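Local coordinates for protein oxalate--CoA ligase (Arabidopsis thaliana, PDB 5IE2) that belongs to the ANL superfamily of AMP-binding enzymes, with a large N-terminal and a smaller C-terminal domain, and holds ATP in this structure, at residues K420-P434 and I470-P484. Residues are numbered along the deposited sequence; the frame is centred on the assembly and turned at random.
Sequences KISPIEVDAVLLTHP and IKAFCKKNLAAFKVP
His-433 turns an edge of its imidazole toward the face of the Phe-473 phenyl in a T-shaped pair, with ring centroids 4.9 Å apart and planes at 68°. With CG anti to the backbone N (chi1 -175°), the imidazole brings CD2 within 3.5 Å of Phe-473 CG, while His-433 CA makes a CH-pi contact over the same phenyl face. The opposite phenyl face lies beneath the amide nitrogen of Asn-477, which donates to Phe-473 O one helical turn back. At the phenyl edge sits Thr-432 OG1, which donates a hydrogen bond to Val-429 O, a carbonyl that also accepts from Thr-432 N. Ile-470 CD1 makes a second CH-pi contact, 4.2 Å from the centroid of the His-433 ring; ND1 of that ring is hydrogen-bonded to the backbone N of Asp-435.

Aliphatic packing fills the middle, where helices 423-430 and 470-477 cross at 115° with their axes 10.4 Å apart. Leu-430 CD2 lies 3.5 Å from Cys-474 SG and also touches Ile-470 CG2. The two branches of Val-429 divide their partners, CG1 against Asn-477 CB and Phe-473 CE2, CG2 against Leu-478. Val-426 CG1 packs against CG of the Pro-484 ring.

A salt bridge closes the other end. The extended chain of Lys-482 crosses that of Glu-425 at about a right angle, and NZ donates to OE1 on its syn side at 2.9 Å and weakly to OE2. Nearby, Ile-421 CG1 packs 3.6 Å from Phe-481 CE1.

The contact joins two parts of the C-terminal domain: Ile-421, Val-426, Leu-430 and Pro-484 rest on strand 450-459, whereas Ala-428, Leu-431 and Thr-432 meet helix 294-304 of the larger AMP-binding region.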
loop_
_atom_site.group_PDB
_atom_site.type_symbol
_atom_site.label_atom_id
_atom_site.label_comp_id
_atom_site.label_asym_id
_atom_site.label_seq_id
_atom_site.Cartn_x
_atom_site.Cartn_y
_atom_site.Cartn_z
ATOM N N LYS A 420 12.469 19.700 18.025
ATOM C CA LYS A 420 11.526 18.828 17.343
ATOM C C LYS A 420 11.772 17.363 17.715
ATOM O O LYS A 420 12.907 16.879 17.700
ATOM C CB LYS A 420 11.578 19.019 15.825
ATOM C CG LYS A 420 11.291 20.456 15.398
ATOM C CD LYS A 420 10.851 20.500 13.947
ATOM C CE LYS A 420 10.301 21.872 13.589
ATOM N NZ LYS A 420 11.275 22.930 14.012
ATOM N N ILE A 421 10.707 16.690 18.117
ATOM C CA ILE A 421 10.755 15.280 18.459
ATOM C C ILE A 421 10.130 14.467 17.349
ATOM O O ILE A 421 9.061 14.803 16.804
ATOM C CB ILE A 421 10.047 14.975 19.794
ATOM C CG1 ILE A 421 10.606 15.877 20.896
ATOM C CG2 ILE A 421 10.145 13.464 20.146
ATOM C CD1 ILE A 421 9.696 15.915 22.156
ATOM N N SER A 422 10.820 13.390 16.983
ATOM C CA SER A 422 10.301 12.431 16.007
ATOM C C SER A 422 9.478 11.338 16.647
ATOM O O SER A 422 10.017 10.509 17.373
ATOM C CB SER A 422 11.456 11.773 15.259
ATOM O OG SER A 422 10.985 10.617 14.591
ATOM N N PRO A 423 8.175 11.286 16.343
ATOM C CA PRO A 423 7.335 10.219 16.892
ATOM C C PRO A 423 7.762 8.819 16.411
ATOM O O PRO A 423 7.607 7.852 17.151
ATOM C CB PRO A 423 5.929 10.552 16.349
ATOM C CG PRO A 423 5.972 11.994 16.028
ATOM C CD PRO A 423 7.395 12.314 15.627
ATOM N N ILE A 424 8.290 8.737 15.198
ATOM C CA ILE A 424 8.875 7.476 14.673
ATOM C C ILE A 424 9.933 6.902 15.632
ATOM O O ILE A 424 9.926 5.700 15.999
ATOM C CB ILE A 424 9.542 7.736 13.271
ATOM C CG1 ILE A 424 8.452 7.931 12.227
ATOM C CG2 ILE A 424 10.495 6.574 12.847
ATOM C CD1 ILE A 424 9.023 8.128 10.818
ATOM N N GLU A 425 10.852 7.782 16.027
ATOM C CA GLU A 425 11.972 7.383 16.893
ATOM C C GLU A 425 11.451 6.846 18.241
ATOM O O GLU A 425 11.897 5.782 18.795
ATOM C CB GLU A 425 12.930 8.564 17.139
ATOM C CG GLU A 425 14.133 8.183 17.994
ATOM C CD GLU A 425 15.086 9.349 18.358
ATOM O OE1 GLU A 425 14.767 10.533 18.109
ATOM O OE2 GLU A 425 16.161 9.049 18.935
ATOM N N VAL A 426 10.515 7.609 18.804
ATOM C CA VAL A 426 9.988 7.228 20.126
ATOM C C VAL A 426 9.174 5.922 20.028
ATOM O O VAL A 426 9.336 5.045 20.892
ATOM C CB VAL A 426 9.143 8.363 20.748
ATOM C CG1 VAL A 426 8.534 7.939 22.081
ATOM C CG2 VAL A 426 9.977 9.593 20.957
ATOM N N ASP A 427 8.356 5.755 18.968
ATOM C CA ASP A 427 7.610 4.494 18.755
ATOM C C ASP A 427 8.531 3.285 18.768
ATOM O O ASP A 427 8.199 2.194 19.313
ATOM C CB ASP A 427 6.895 4.430 17.383
ATOM C CG ASP A 427 5.703 5.360 17.251
ATOM O OD1 ASP A 427 5.306 5.989 18.238
ATOM O OD2 ASP A 427 5.131 5.442 16.119
ATOM N N ALA A 428 9.647 3.461 18.056
ATOM C CA ALA A 428 10.605 2.367 17.947
ATOM C C ALA A 428 11.106 1.999 19.352
ATOM O O ALA A 428 11.307 0.827 19.662
ATOM C CB ALA A 428 11.775 2.753 17.038
ATOM N N VAL A 429 11.318 3.000 20.190
ATOM C CA VAL A 429 11.745 2.647 21.568
ATOM C C VAL A 429 10.624 1.939 22.345
ATOM O O VAL A 429 10.870 0.953 23.054
ATOM C CB VAL A 429 12.245 3.907 22.344
ATOM C CG1 VAL A 429 12.283 3.658 23.882
ATOM C CG2 VAL A 429 13.647 4.383 21.811
ATOM N N LEU A 430 9.399 2.422 22.237
ATOM C CA LEU A 430 8.286 1.810 23.002
ATOM C C LEU A 430 8.148 0.346 22.688
ATOM O O LEU A 430 7.911 -0.483 23.577
ATOM C CB LEU A 430 6.976 2.492 22.672
ATOM C CG LEU A 430 6.956 3.934 23.161
ATOM C CD1 LEU A 430 5.689 4.653 22.631
ATOM C CD2 LEU A 430 7.041 3.906 24.694
ATOM N N LEU A 431 8.269 0.013 21.404
ATOM C CA LEU A 431 8.118 -1.394 21.023
ATOM C C LEU A 431 9.221 -2.333 21.561
ATOM O O LEU A 431 9.081 -3.562 21.458
ATOM C CB LEU A 431 8.089 -1.516 19.482
ATOM C CG LEU A 431 6.829 -0.939 18.844
ATOM C CD1 LEU A 431 6.827 -1.148 17.307
ATOM C CD2 LEU A 431 5.560 -1.550 19.439
ATOM N N THR A 432 10.326 -1.777 22.062
ATOM C CA THR A 432 11.376 -2.638 22.634
ATOM C C THR A 432 11.115 -2.957 24.106
ATOM O O THR A 432 11.837 -3.767 24.687
ATOM C CB THR A 432 12.800 -2.047 22.524
ATOM O OG1 THR A 432 12.945 -0.912 23.378
ATOM C CG2 THR A 432 13.110 -1.607 21.098
ATOM N N HIS A 433 10.122 -2.319 24.715
ATOM C CA HIS A 433 9.826 -2.658 26.111
ATOM C C HIS A 433 9.271 -4.074 26.145
ATOM O O HIS A 433 8.398 -4.400 25.360
ATOM C CB HIS A 433 8.832 -1.695 26.730
ATOM C CG HIS A 433 8.592 -1.949 28.185
ATOM N ND1 HIS A 433 7.885 -3.040 28.644
ATOM C CD2 HIS A 433 8.993 -1.270 29.285
ATOM C CE1 HIS A 433 7.852 -3.018 29.965
ATOM N NE2 HIS A 433 8.505 -1.947 30.380
ATOM N N PRO A 434 9.778 -4.921 27.063
ATOM C CA PRO A 434 9.425 -6.356 27.092
ATOM C C PRO A 434 7.932 -6.623 27.128
ATOM O O PRO A 434 7.485 -7.639 26.568
ATOM C CB PRO A 434 10.063 -6.854 28.402
ATOM C CG PRO A 434 11.161 -5.911 28.682
ATOM C CD PRO A 434 10.783 -4.563 28.077
ATOM N N ILE A 470 6.810 2.557 31.861
ATOM C CA ILE A 470 7.066 2.965 30.458
ATOM C C ILE A 470 7.951 4.186 30.421
ATOM O O ILE A 470 8.921 4.259 29.664
ATOM C CB ILE A 470 5.770 3.279 29.705
ATOM C CG1 ILE A 470 4.911 2.020 29.567
ATOM C CG2 ILE A 470 6.092 3.827 28.287
ATOM C CD1 ILE A 470 5.601 0.876 28.813
ATOM N N LYS A 471 7.616 5.158 31.249
ATOM C CA LYS A 471 8.395 6.361 31.292
ATOM C C LYS A 471 9.828 6.071 31.737
ATOM O O LYS A 471 10.755 6.588 31.139
ATOM C CB LYS A 471 7.731 7.405 32.198
ATOM C CG LYS A 471 6.495 8.043 31.541
ATOM C CD LYS A 471 5.865 9.120 32.439
ATOM C CE LYS A 471 6.622 10.424 32.367
ATOM N NZ LYS A 471 5.931 11.545 33.101
ATOM N N ALA A 472 10.018 5.260 32.778
ATOM C CA ALA A 472 11.367 4.947 33.248
ATOM C C ALA A 472 12.218 4.266 32.156
ATOM O O ALA A 472 13.432 4.591 31.932
ATOM C CB ALA A 472 11.286 4.045 34.512
ATOM N N PHE A 473 11.564 3.330 31.474
ATOM C CA PHE A 473 12.206 2.614 30.391
ATOM C C PHE A 473 12.615 3.603 29.273
ATOM O O PHE A 473 13.738 3.572 28.763
ATOM C CB PHE A 473 11.267 1.533 29.865
ATOM C CG PHE A 473 11.839 0.738 28.724
ATOM C CD1 PHE A 473 12.649 -0.376 28.963
ATOM C CD2 PHE A 473 11.578 1.113 27.407
ATOM C CE1 PHE A 473 13.161 -1.124 27.882
ATOM C CE2 PHE A 473 12.103 0.417 26.361
ATOM C CZ PHE A 473 12.886 -0.714 26.583
ATOM N N CYS A 474 11.687 4.470 28.882
ATOM C CA CYS A 474 11.978 5.512 27.885
ATOM C C CYS A 474 13.132 6.394 28.326
ATOM O O CYS A 474 13.962 6.752 27.512
ATOM C CB CYS A 474 10.754 6.382 27.621
ATOM S SG CYS A 474 9.486 5.511 26.648
ATOM N N LYS A 475 13.190 6.745 29.612
ATOM C CA LYS A 475 14.262 7.618 30.101
ATOM C C LYS A 475 15.613 6.943 29.997
ATOM O O LYS A 475 16.643 7.637 29.949
ATOM C CB LYS A 475 14.029 8.054 31.557
ATOM C CG LYS A 475 12.909 9.081 31.727
ATOM C CD LYS A 475 12.465 9.128 33.210
ATOM C CE LYS A 475 11.589 10.347 33.550
ATOM N NZ LYS A 475 11.063 10.256 34.954
ATOM N N LYS A 476 15.619 5.605 29.981
ATOM C CA LYS A 476 16.915 4.946 29.815
ATOM C C LYS A 476 17.390 4.853 28.347
ATOM O O LYS A 476 18.537 4.531 28.080
ATOM C CB LYS A 476 16.868 3.575 30.503
ATOM C CG LYS A 476 17.249 3.741 31.995
ATOM C CD LYS A 476 16.910 2.536 32.895
ATOM C CE LYS A 476 17.438 2.749 34.341
ATOM N NZ LYS A 476 18.886 3.156 34.414
ATOM N N ASN A 477 16.537 5.227 27.405
ATOM C CA ASN A 477 16.771 4.968 25.998
ATOM C C ASN A 477 16.572 6.187 25.132
ATOM O O ASN A 477 16.702 6.086 23.916
ATOM C CB ASN A 477 15.849 3.853 25.509
ATOM C CG ASN A 477 16.240 2.499 26.087
ATOM O OD1 ASN A 477 17.232 1.912 25.653
ATOM N ND2 ASN A 477 15.513 2.034 27.103
ATOM N N LEU A 478 16.270 7.336 25.732
ATOM C CA LEU A 478 16.006 8.573 24.943
ATOM C C LEU A 478 16.531 9.767 25.728
ATOM O O LEU A 478 16.512 9.718 26.942
ATOM C CB LEU A 478 14.494 8.741 24.682
ATOM C CG LEU A 478 13.809 7.754 23.760
ATOM C CD1 LEU A 478 12.336 7.804 23.935
ATOM C CD2 LEU A 478 14.146 8.174 22.315
ATOM N N ALA A 479 17.007 10.824 25.053
ATOM C CA ALA A 479 17.281 12.108 25.711
ATOM C C ALA A 479 16.018 12.532 26.472
ATOM O O ALA A 479 14.921 12.338 25.950
ATOM C CB ALA A 479 17.672 13.188 24.659
ATOM N N ALA A 480 16.171 13.180 27.629
ATOM C CA ALA A 480 15.026 13.396 28.531
ATOM C C ALA A 480 13.900 14.160 27.821
ATOM O O ALA A 480 12.736 13.839 28.022
ATOM C CB ALA A 480 15.460 14.106 29.793
ATOM N N PHE A 481 14.230 15.116 26.950
ATOM C CA PHE A 481 13.174 15.948 26.351
ATOM C C PHE A 481 12.248 15.149 25.433
ATOM O O PHE A 481 11.127 15.588 25.156
ATOM C CB PHE A 481 13.757 17.159 25.597
ATOM C CG PHE A 481 14.281 16.858 24.220
ATOM C CD1 PHE A 481 13.468 16.999 23.100
ATOM C CD2 PHE A 481 15.607 16.483 24.040
ATOM C CE1 PHE A 481 13.952 16.735 21.791
ATOM C CE2 PHE A 481 16.112 16.239 22.739
ATOM C CZ PHE A 481 15.276 16.365 21.607
ATOM N N LYS A 482 12.680 13.963 24.981
ATOM C CA LYS A 482 11.898 13.150 24.067
ATOM C C LYS A 482 10.924 12.190 24.767
ATOM O O LYS A 482 10.082 11.554 24.131
ATOM C CB LYS A 482 12.813 12.305 23.160
ATOM C CG LYS A 482 13.822 13.116 22.359
ATOM C CD LYS A 482 14.664 12.157 21.476
ATOM C CE LYS A 482 15.712 12.940 20.708
ATOM N NZ LYS A 482 16.518 11.933 19.991
ATOM N N VAL A 483 11.054 12.093 26.084
ATOM C CA VAL A 483 10.286 11.102 26.848
ATOM C C VAL A 483 8.798 11.492 26.959
ATOM O O VAL A 483 8.522 12.590 27.412
ATOM C CB VAL A 483 10.877 10.966 28.261
ATOM C CG1 VAL A 483 10.126 9.872 29.071
ATOM C CG2 VAL A 483 12.330 10.612 28.150
ATOM N N PRO A 484 7.866 10.596 26.573
ATOM C CA PRO A 484 6.430 10.912 26.688
ATOM C C PRO A 484 6.079 11.352 28.134
ATOM O O PRO A 484 6.452 10.704 29.118
ATOM C CB PRO A 484 5.731 9.599 26.318
ATOM C CG PRO A 484 6.743 8.863 25.414
ATOM C CD PRO A 484 8.110 9.269 25.969
#